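Local coordinates for protein putative cytochrome P450 120 (Synechocystis sp., PDB 2VE3) that binds heme and retinoic acid and, as a member of the cytochrome P450 family, probably acts as a heme-dependent monooxygenase, at residues Lys106-Ala111 / Gly226-Ala231; Asp118-Lys123 / Ala156-Gly161; Glu296-Met301 / Ala397-Lys402. All coordinates share one frame; numbering follows the deposited sequence.

In the fold
All three contacts lie in the helical part of a cytochrome P450. Contact 2 is buried; contacts 1 and 3 are partly buried. Contact 1 joins helices 98-109 and 224-230, and contact 2 joins the turn leading into helix 121-137 to the end of helix 143-159. In contact 3, helix 394-411 meets the short, weakly bonded helix 295-298 and the turn after it. Contacts 1 and 2 touch where Tyr120 approaches Ala111. Contacts 2 and 3 share a seam where Leu121 packs on Leu298 and Leu399. Contacts 1 and 2 are held across their interfaces by apolar packing, whereas contact 3 adds a lysine bonded to a carbonyl. Contacts 2 and 3 hold residues of the heme pocket.

Contact 1. Residues Lys106-Ala111 / Gly226-Ala231; sequences KILYQA and GILLAA
The flat group that Ile227 meets is the peptide joining Gln110 to Ala111; no aromatic ring takes part. The methyl CD1 of Ile227 sits above the plane of this peptide, displaced to one side. Ile227 CD1 lies 3.4 Å from Gln110 O and, tighter still, 3.3 Å from Ala111 CA. Ala111 CB adds a looser contact with the same methyl. The other branch, Ile227 CG2, reaches toward Ile107 O, 4.0 Å away.

One turn along, Ile107 points at the partner helix. Its CG2 branch is anti to the backbone N, with CG1 beside the N (chi1 -73°). Placed this way, Ile107 CG2 meets Ala231 CB at 3.5 Å. Ile107 CG2 also touches Leu228 CD2 at 4.0 Å, and the two side chains cross at about a right angle. Leu228 CD2 is therefore shared: its other neighbour is Leu108 CD2, 3.6 Å away, a methyl-to-methyl contact. The Gln110 side chain contributes little; its amide turns off from the partner helix.

In P450 terms this is helix C, 98-109, meeting helix H, 224-230. Ala231 marks the point where the second helix ends. Leu108 and Leu228 both rest on Gln247 of the long helix 241-272, so the contact has a floor. The Leu108 side chain is about 6 Å from the heme, nearest atoms.

No hydrogen bond crosses between the two segments. Their cohesion comes from methyl groups packed on one another and on the Gln110-Ala111 backbone, and so depends on close fit and burial rather than on bond direction.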
loop_
_atom_site.group_PDB
_atom_site.type_symbol
_atom_site.label_atom_id
_atom_site.label_comp_id
_atom_site.label_asym_id
_atom_site.label_seq_id
_atom_site.Cartn_x
_atom_site.Cartn_y
_atom_site.Cartn_z
ATOM N N LYS A 106 10.088 15.947 1.397
ATOM C CA LYS A 106 11.343 16.129 0.655
ATOM C C LYS A 106 12.506 15.321 1.252
ATOM O O LYS A 106 13.367 14.819 0.521
ATOM C CB LYS A 106 11.683 17.622 0.548
ATOM C CG LYS A 106 10.575 18.431 -0.121
ATOM C CD LYS A 106 10.918 19.901 -0.289
ATOM C CE LYS A 106 10.031 20.557 -1.352
ATOM N NZ LYS A 106 10.430 20.179 -2.746
ATOM N N ILE A 107 12.512 15.208 2.580
ATOM C CA ILE A 107 13.489 14.409 3.332
ATOM C C ILE A 107 13.385 12.904 3.014
ATOM O O ILE A 107 14.388 12.244 2.692
ATOM C CB ILE A 107 13.305 14.641 4.859
ATOM C CG1 ILE A 107 13.813 16.035 5.248
ATOM C CG2 ILE A 107 13.989 13.541 5.678
ATOM C CD1 ILE A 107 13.320 16.526 6.566
ATOM N N LEU A 108 12.163 12.381 3.098
ATOM C CA LEU A 108 11.908 10.956 2.890
ATOM C C LEU A 108 12.134 10.522 1.440
ATOM O O LEU A 108 12.655 9.437 1.200
ATOM C CB LEU A 108 10.515 10.559 3.433
ATOM C CG LEU A 108 10.419 10.457 4.970
ATOM C CD1 LEU A 108 9.036 10.787 5.529
ATOM C CD2 LEU A 108 10.860 9.095 5.465
ATOM N N TYR A 109 11.793 11.381 0.482
ATOM C CA TYR A 109 11.991 11.078 -0.940
ATOM C C TYR A 109 13.441 10.689 -1.262
ATOM O O TYR A 109 13.694 9.832 -2.099
ATOM C CB TYR A 109 11.517 12.242 -1.824
ATOM C CG TYR A 109 11.787 12.034 -3.303
ATOM C CD1 TYR A 109 11.306 10.895 -3.971
ATOM C CD2 TYR A 109 12.525 12.972 -4.041
ATOM C CE1 TYR A 109 11.559 10.691 -5.336
ATOM C CE2 TYR A 109 12.782 12.776 -5.415
ATOM C CZ TYR A 109 12.290 11.633 -6.049
ATOM O OH TYR A 109 12.533 11.416 -7.398
ATOM N N GLN A 110 14.383 11.308 -0.566
ATOM C CA GLN A 110 15.797 11.001 -0.734
ATOM C C GLN A 110 16.138 9.518 -0.506
ATOM O O GLN A 110 17.124 9.019 -1.043
ATOM C CB GLN A 110 16.638 11.913 0.158
ATOM C CG GLN A 110 16.641 13.375 -0.300
ATOM C CD GLN A 110 17.544 13.602 -1.504
ATOM O OE1 GLN A 110 18.701 13.161 -1.518
ATOM N NE2 GLN A 110 17.022 14.289 -2.520
ATOM N N ALA A 111 15.308 8.818 0.268
ATOM C CA ALA A 111 15.462 7.372 0.445
ATOM C C ALA A 111 15.064 6.580 -0.795
ATOM O O ALA A 111 15.442 5.417 -0.933
ATOM C CB ALA A 111 14.698 6.878 1.675
ATOM N N GLY A 226 19.611 5.535 7.978
ATOM C CA GLY A 226 20.778 6.402 7.792
ATOM C C GLY A 226 20.427 7.737 7.168
ATOM O O GLY A 226 20.870 8.779 7.643
ATOM N N ILE A 227 19.600 7.704 6.124
ATOM C CA ILE A 227 19.055 8.926 5.524
ATOM C C ILE A 227 18.323 9.831 6.532
ATOM O O ILE A 227 18.556 11.041 6.554
ATOM C CB ILE A 227 18.210 8.636 4.237
ATOM C CG1 ILE A 227 19.139 8.195 3.103
ATOM C CG2 ILE A 227 17.460 9.886 3.768
ATOM C CD1 ILE A 227 18.457 7.805 1.818
ATOM N N LEU A 228 17.478 9.251 7.381
ATOM C CA LEU A 228 16.742 10.032 8.381
ATOM C C LEU A 228 17.643 10.595 9.475
ATOM O O LEU A 228 17.420 11.698 9.971
ATOM C CB LEU A 228 15.619 9.202 9.013
ATOM C CG LEU A 228 14.488 8.708 8.102
ATOM C CD1 LEU A 228 13.478 7.848 8.895
ATOM C CD2 LEU A 228 13.822 9.897 7.427
ATOM N N LEU A 229 18.653 9.833 9.859
ATOM C CA LEU A 229 19.617 10.296 10.856
ATOM C C LEU A 229 20.405 11.483 10.332
ATOM O O LEU A 229 20.718 12.398 11.086
ATOM C CB LEU A 229 20.552 9.164 11.264
ATOM C CG LEU A 229 20.279 8.287 12.496
ATOM C CD1 LEU A 229 18.941 8.502 13.164
ATOM C CD2 LEU A 229 20.418 6.843 12.106
ATOM N N ALA A 230 20.691 11.482 9.033
ATOM C CA ALA A 230 21.453 12.554 8.396
ATOM C C ALA A 230 20.612 13.798 8.113
ATOM O O ALA A 230 21.145 14.911 8.049
ATOM C CB ALA A 230 22.104 12.047 7.116
ATOM N N ALA A 231 19.302 13.606 7.957
ATOM C CA ALA A 231 18.356 14.672 7.573
ATOM C C ALA A 231 18.363 15.917 8.467
ATOM O O ALA A 231 18.469 15.798 9.686
ATOM C CB ALA A 231 16.955 14.105 7.517
#

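Contact 2. Residues Asp118-Lys123 / Ala156-Gly161; sequences DSYLPK and ATLFMG
Leu158 fills the tight part of this contact by fitting both methyls against Tyr120. Leu158 CD2 lies 3.4 Å from Tyr120 O and 3.6 Å from Tyr120 CD1. Leu158 CD1 comes up to Tyr120 CB at 3.9 Å. Leu158 CB stands 4.1 Å above the plane of the tyrosine ring, over one face and offset toward the rim. With CG of Tyr120 anti to the carbonyl carbon (chi1 -77°), the ring runs past Leu158 toward Phe159. There Tyr120 OH approaches the edge of the Phe159 ring, 4.3 Å from Phe159 CD1. An alanine at Tyr120 would strip this ring from Leu158 and is likely to leave a gap between Leu158 and the turn before helix D.

The segments are the turn leading into helix D, 121-137, and the end of helix E, 143-159. With helix L and the long helix 241-272, helices D and E make up the four-helix core of the P450 fold. Leu158 also touches Met124 of helix D and Phe396 of helix L. Phe159 meets Phe396 ring to ring and touches the heme, so the packed side of the contact backs onto the heme pocket.

The looser side is at Lys123, which is exposed. Its aliphatic part passes Leu158, with Lys123 CE 3.8 Å from Leu158 CD2. Bends beyond CG, at chi2, chi3 and chi4, curl the chain back over its own segment, bringing NZ to a weak hydrogen bond with Tyr120 O. Lys123 CB only grazes Thr157 CG2, at 4.3 Å, while the Thr157 hydroxyl is bonded to Asp153 O.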
loop_
_atom_site.group_PDB
_atom_site.type_symbol
_atom_site.label_atom_id
_atom_site.label_comp_id
_atom_site.label_asym_id
_atom_site.label_seq_id
_atom_site.Cartn_x
_atom_site.Cartn_y
_atom_site.Cartn_z
ATOM N N ASP A 118 18.556 1.572 -7.088
ATOM C CA ASP A 118 19.488 0.711 -7.806
ATOM C C ASP A 118 20.414 -0.020 -6.830
ATOM O O ASP A 118 20.704 -1.204 -7.010
ATOM C CB ASP A 118 20.299 1.530 -8.815
ATOM C CG ASP A 118 19.473 1.985 -10.027
ATOM O OD1 ASP A 118 18.225 1.888 -10.011
ATOM O OD2 ASP A 118 20.089 2.451 -11.012
ATOM N N SER A 119 20.844 0.679 -5.780
ATOM C CA SER A 119 21.702 0.084 -4.751
ATOM C C SER A 119 20.984 -0.881 -3.812
ATOM O O SER A 119 21.639 -1.656 -3.113
ATOM C CB SER A 119 22.440 1.168 -3.942
ATOM O OG SER A 119 21.560 1.947 -3.153
ATOM N N TYR A 120 19.649 -0.844 -3.791
ATOM C CA TYR A 120 18.860 -1.782 -2.974
ATOM C C TYR A 120 18.843 -3.202 -3.554
ATOM O O TYR A 120 18.659 -4.179 -2.826
ATOM C CB TYR A 120 17.418 -1.288 -2.808
ATOM C CG TYR A 120 17.200 -0.166 -1.806
ATOM C CD1 TYR A 120 18.063 0.025 -0.725
ATOM C CD2 TYR A 120 16.088 0.678 -1.913
ATOM C CE1 TYR A 120 17.844 1.050 0.210
ATOM C CE2 TYR A 120 15.855 1.699 -0.986
ATOM C CZ TYR A 120 16.737 1.882 0.071
ATOM O OH TYR A 120 16.515 2.884 0.992
ATOM N N LEU A 121 19.047 -3.307 -4.863
ATOM C CA LEU A 121 18.842 -4.566 -5.599
ATOM C C LEU A 121 19.523 -5.847 -5.093
ATOM O O LEU A 121 18.827 -6.850 -4.887
ATOM C CB LEU A 121 19.141 -4.383 -7.086
ATOM C CG LEU A 121 18.003 -3.793 -7.896
ATOM C CD1 LEU A 121 18.239 -4.126 -9.345
ATOM C CD2 LEU A 121 16.696 -4.398 -7.416
ATOM N N PRO A 122 20.871 -5.829 -4.920
ATOM C CA PRO A 122 21.597 -7.035 -4.503
ATOM C C PRO A 122 21.014 -7.719 -3.251
ATOM O O PRO A 122 20.803 -8.934 -3.268
ATOM C CB PRO A 122 23.013 -6.511 -4.226
ATOM C CG PRO A 122 23.143 -5.322 -5.101
ATOM C CD PRO A 122 21.791 -4.687 -5.116
ATOM N N LYS A 123 20.751 -6.950 -2.191
ATOM C CA LYS A 123 20.177 -7.507 -0.960
ATOM C C LYS A 123 18.747 -7.952 -1.185
ATOM O O LYS A 123 18.320 -8.967 -0.630
ATOM C CB LYS A 123 20.203 -6.511 0.212
ATOM C CG LYS A 123 21.561 -6.263 0.881
ATOM C CD LYS A 123 22.373 -5.278 0.059
ATOM C CE LYS A 123 21.507 -4.101 -0.387
ATOM N NZ LYS A 123 21.781 -3.721 -1.788
ATOM N N ALA A 156 12.634 -4.660 6.435
ATOM C CA ALA A 156 13.501 -4.528 7.618
ATOM C C ALA A 156 14.957 -4.424 7.182
ATOM O O ALA A 156 15.692 -3.554 7.646
ATOM C CB ALA A 156 13.295 -5.687 8.579
ATOM N N THR A 157 15.345 -5.287 6.246
ATOM C CA THR A 157 16.709 -5.320 5.714
ATOM C C THR A 157 17.145 -4.026 5.032
ATOM O O THR A 157 18.178 -3.463 5.391
ATOM C CB THR A 157 16.910 -6.519 4.755
ATOM O OG1 THR A 157 16.722 -7.728 5.491
ATOM C CG2 THR A 157 18.314 -6.527 4.119
ATOM N N LEU A 158 16.364 -3.563 4.061
ATOM C CA LEU A 158 16.767 -2.418 3.242
ATOM C C LEU A 158 16.604 -1.059 3.929
ATOM O O LEU A 158 17.310 -0.104 3.581
ATOM C CB LEU A 158 16.036 -2.423 1.893
ATOM C CG LEU A 158 16.405 -3.529 0.897
ATOM C CD1 LEU A 158 15.437 -3.484 -0.253
ATOM C CD2 LEU A 158 17.848 -3.390 0.380
ATOM N N PHE A 159 15.686 -0.971 4.894
ATOM C CA PHE A 159 15.431 0.295 5.591
ATOM C C PHE A 159 16.231 0.454 6.887
ATOM O O PHE A 159 16.502 1.570 7.316
ATOM C CB PHE A 159 13.933 0.508 5.869
ATOM C CG PHE A 159 13.068 0.523 4.632
ATOM C CD1 PHE A 159 13.587 0.882 3.390
ATOM C CD2 PHE A 159 11.718 0.191 4.717
ATOM C CE1 PHE A 159 12.783 0.900 2.262
ATOM C CE2 PHE A 159 10.907 0.206 3.588
ATOM C CZ PHE A 159 11.440 0.559 2.357
ATOM N N MET A 160 16.597 -0.666 7.502
ATOM C CA MET A 160 17.313 -0.641 8.769
ATOM C C MET A 160 18.711 -1.272 8.723
ATOM O O MET A 160 19.670 -0.671 9.208
ATOM C CB MET A 160 16.459 -1.282 9.869
ATOM C CG MET A 160 15.259 -0.424 10.287
ATOM S SD MET A 160 14.470 -1.056 11.767
ATOM C CE MET A 160 13.861 -2.635 11.162
ATOM N N GLY A 161 18.826 -2.462 8.135
ATOM C CA GLY A 161 20.096 -3.212 8.107
ATOM C C GLY A 161 19.908 -4.710 8.317
ATOM O O GLY A 161 18.882 -5.145 8.858
#

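Contact 3. Residues Glu296-Met301 / Ala397-Lys402; sequences ETLKKM and ARLEMK. With HEM (protoporphyrin IX containing Fe), chain C.
Helix L of the P450 fold, 394-411, follows the predicted heme-ligating Cys391, and here it meets the short, weakly bonded helix 295-298 and the turn leading into helix 302-314. Lys402 is the main link. Lys402 NZ donates a hydrogen bond of 2.7 Å to Leu298 O. The amine meets the oxygen at a C=O...N angle of 144°, tilted 33° from the carbonyl plane. The lysine chain lies alongside Leu298, with Lys402 CD 3.9 Å from Leu298 CB. Its first torsion is away from a staggered position (chi1 -137°), and the chain turns at chi3 and chi4 to bring the amine onto the carbonyl. Met301 SD adds a loose contact from another direction, 4.2 Å from Lys402 CD; Met301 is the residue just before helix 302-314.

Leu298 also meets Leu399. Leu298 CD1 and Leu399 CD1 are 4.2 Å apart, the side chains cross at about a right angle, and Leu121 of helix 121-137 packs on both.

Other residues of helix L reach the heme. Ala397 CB is 3.6 Å from the heme vinyl carbon CAB, and Met401 CE is 3.8 Å from CBB of the same vinyl group.

Lys402 NZ also forms a salt bridge with Asp305 of helix 302-314. Held by one carbonyl and one carboxylate, the amine probably stays protonated and links both the turn at Leu298 and helix 302-314 to helix L.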
loop_
_atom_site.group_PDB
_atom_site.type_symbol
_atom_site.label_atom_id
_atom_site.label_comp_id
_atom_site.label_asym_id
_atom_site.label_seq_id
_atom_site.Cartn_x
_atom_site.Cartn_y
_atom_site.Cartn_z
ATOM N N GLU A 296 19.410 -2.019 -14.623
ATOM C CA GLU A 296 19.172 -1.635 -16.012
ATOM C C GLU A 296 18.469 -2.763 -16.785
ATOM O O GLU A 296 17.798 -2.509 -17.784
ATOM C CB GLU A 296 20.476 -1.187 -16.706
ATOM C CG GLU A 296 21.394 -0.243 -15.868
ATOM C CD GLU A 296 20.659 0.948 -15.220
ATOM O OE1 GLU A 296 20.340 0.864 -14.006
ATOM O OE2 GLU A 296 20.394 1.959 -15.918
ATOM N N THR A 297 18.616 -4.000 -16.308
ATOM C CA THR A 297 17.917 -5.155 -16.882
ATOM C C THR A 297 16.396 -5.100 -16.654
ATOM O O THR A 297 15.606 -5.329 -17.582
ATOM C CB THR A 297 18.508 -6.476 -16.346
ATOM O OG1 THR A 297 19.840 -6.636 -16.864
ATOM C CG2 THR A 297 17.654 -7.682 -16.758
ATOM N N LEU A 298 15.996 -4.790 -15.425
ATOM C CA LEU A 298 14.583 -4.614 -15.068
ATOM C C LEU A 298 13.916 -3.432 -15.782
ATOM O O LEU A 298 12.688 -3.367 -15.874
ATOM C CB LEU A 298 14.443 -4.436 -13.554
ATOM C CG LEU A 298 14.921 -5.555 -12.625
ATOM C CD1 LEU A 298 15.030 -5.043 -11.195
ATOM C CD2 LEU A 298 14.024 -6.792 -12.698
ATOM N N LYS A 299 14.730 -2.491 -16.270
ATOM C CA LYS A 299 14.226 -1.360 -17.068
ATOM C C LYS A 299 13.991 -1.727 -18.532
ATOM O O LYS A 299 13.569 -0.889 -19.327
ATOM C CB LYS A 299 15.172 -0.162 -16.975
ATOM C CG LYS A 299 15.007 0.663 -15.721
ATOM C CD LYS A 299 16.269 1.450 -15.442
ATOM C CE LYS A 299 16.150 2.302 -14.182
ATOM N NZ LYS A 299 16.018 1.475 -12.959
ATOM N N LYS A 300 14.275 -2.980 -18.879
ATOM C CA LYS A 300 14.013 -3.515 -20.217
ATOM C C LYS A 300 12.787 -4.444 -20.228
ATOM O O LYS A 300 12.735 -5.432 -20.975
ATOM C CB LYS A 300 15.244 -4.274 -20.734
ATOM C CG LYS A 300 16.493 -3.425 -20.979
ATOM C CD LYS A 300 17.377 -4.103 -22.027
ATOM C CE LYS A 300 18.722 -3.397 -22.217
ATOM N NZ LYS A 300 19.761 -3.908 -21.263
ATOM N N MET A 301 11.793 -4.131 -19.408
ATOM C CA MET A 301 10.623 -5.001 -19.295
ATOM C C MET A 301 9.317 -4.233 -19.476
ATOM O O MET A 301 8.534 -4.133 -18.528
ATOM C CB MET A 301 10.636 -5.738 -17.942
ATOM C CG MET A 301 11.750 -6.761 -17.788
ATOM S SD MET A 301 12.084 -7.226 -16.064
ATOM C CE MET A 301 13.486 -8.304 -16.328
ATOM N N ALA A 397 8.125 0.166 -4.279
ATOM C CA ALA A 397 7.090 -0.829 -4.552
ATOM C C ALA A 397 7.271 -1.467 -5.926
ATOM O O ALA A 397 7.210 -2.697 -6.039
ATOM C CB ALA A 397 5.724 -0.207 -4.459
ATOM N N ARG A 398 7.469 -0.628 -6.961
ATOM C CA ARG A 398 7.561 -1.105 -8.353
ATOM C C ARG A 398 8.806 -1.926 -8.571
ATOM O O ARG A 398 8.758 -2.936 -9.284
ATOM C CB ARG A 398 7.512 0.040 -9.374
ATOM C CG ARG A 398 6.113 0.517 -9.675
ATOM C CD ARG A 398 6.116 1.821 -10.465
ATOM N NE ARG A 398 4.771 2.124 -10.934
ATOM C CZ ARG A 398 4.262 3.341 -11.070
ATOM N NH1 ARG A 398 4.982 4.416 -10.760
ATOM N NH2 ARG A 398 3.016 3.482 -11.510
ATOM N N LEU A 399 9.914 -1.479 -7.960
ATOM C CA LEU A 399 11.154 -2.247 -7.916
ATOM C C LEU A 399 10.944 -3.666 -7.380
ATOM O O LEU A 399 11.312 -4.635 -8.047
ATOM C CB LEU A 399 12.211 -1.543 -7.052
ATOM C CG LEU A 399 13.556 -2.267 -6.946
ATOM C CD1 LEU A 399 14.312 -2.152 -8.256
ATOM C CD2 LEU A 399 14.387 -1.692 -5.812
ATOM N N GLU A 400 10.350 -3.779 -6.189
ATOM C CA GLU A 400 10.177 -5.083 -5.549
ATOM C C GLU A 400 9.200 -5.978 -6.317
ATOM O O GLU A 400 9.405 -7.179 -6.404
ATOM C CB GLU A 400 9.739 -4.941 -4.082
ATOM C CG GLU A 400 9.822 -6.255 -3.301
ATOM C CD GLU A 400 9.527 -6.142 -1.815
ATOM O OE1 GLU A 400 9.749 -5.064 -1.205
ATOM O OE2 GLU A 400 9.094 -7.170 -1.243
ATOM N N MET A 401 8.147 -5.387 -6.868
ATOM C CA MET A 401 7.189 -6.117 -7.692
ATOM C C MET A 401 7.869 -6.660 -8.953
ATOM O O MET A 401 7.671 -7.817 -9.335
ATOM C CB MET A 401 6.019 -5.207 -8.060
ATOM C CG MET A 401 5.047 -4.924 -6.920
ATOM S SD MET A 401 3.606 -3.972 -7.437
ATOM C CE MET A 401 4.252 -2.298 -7.389
ATOM N N LYS A 402 8.687 -5.826 -9.593
ATOM C CA LYS A 402 9.333 -6.210 -10.851
ATOM C C LYS A 402 10.378 -7.291 -10.633
ATOM O O LYS A 402 10.361 -8.298 -11.311
ATOM C CB LYS A 402 9.945 -5.001 -11.548
ATOM C CG LYS A 402 9.684 -4.976 -13.033
ATOM C CD LYS A 402 10.613 -4.034 -13.775
ATOM C CE LYS A 402 10.090 -2.619 -13.806
ATOM N NZ LYS A 402 10.486 -1.928 -15.081
HETATM C CHA HEM C . 0.929 7.254 0.519
HETATM C CHB HEM C . -0.515 3.378 -2.036
HETATM C CHC HEM C . 3.784 1.237 -1.257
HETATM C CHD HEM C . 5.023 4.813 1.733
HETATM C C1A HEM C . 0.145 6.412 -0.260
HETATM C C2A HEM C . -1.193 6.665 -0.763
HETATM C C3A HEM C . -1.574 5.592 -1.483
HETATM C C4A HEM C . -0.507 4.624 -1.435
HETATM C CMA HEM C . -2.910 5.371 -2.217
HETATM C CAA HEM C . -1.994 7.972 -0.550
HETATM C CBA HEM C . -2.910 7.913 0.670
HETATM C CGA HEM C . -3.493 9.297 0.862
HETATM O O1A HEM C . -4.236 9.752 -0.056
HETATM O O2A HEM C . -3.220 9.935 1.921
HETATM C C1B HEM C . 0.536 2.481 -2.084
HETATM C C2B HEM C . 0.594 1.254 -2.866
HETATM C C3B HEM C . 1.789 0.666 -2.655
HETATM C C4B HEM C . 2.513 1.501 -1.731
HETATM C CMB HEM C . -0.545 0.755 -3.783
HETATM C CAB HEM C . 2.354 -0.675 -3.228
HETATM C CBB HEM C . 2.098 -1.116 -4.470
HETATM C C1C HEM C . 4.532 2.028 -0.418
HETATM C C2C HEM C . 5.899 1.790 -0.001
HETATM C C3C HEM C . 6.252 2.780 0.829
HETATM C C4C HEM C . 5.096 3.667 0.971
HETATM C CMC HEM C . 6.787 0.610 -0.485
HETATM C CAC HEM C . 7.635 2.994 1.510
HETATM C CBC HEM C . 8.087 2.248 2.524
HETATM C C1D HEM C . 4.007 5.747 1.751
HETATM C C2D HEM C . 3.948 6.856 2.666
HETATM C C3D HEM C . 2.671 7.620 2.301
HETATM C C4D HEM C . 2.098 6.906 1.176
HETATM C CMD HEM C . 4.966 7.188 3.788
HETATM C CAD HEM C . 2.106 8.899 2.963
HETATM C CBD HEM C . 2.363 10.073 2.020
HETATM C CGD HEM C . 1.862 11.361 2.628
HETATM O O1D HEM C . 2.230 12.432 2.084
HETATM O O2D HEM C . 1.106 11.345 3.645
HETATM N NA HEM C . 0.527 5.164 -0.689
HETATM N NB HEM C . 1.720 2.591 -1.389
HETATM N NC HEM C . 4.063 3.175 0.199
HETATM N ND HEM C . 2.916 5.812 0.880
HETATM FE FE HEM C . 2.446 4.280 -0.494
#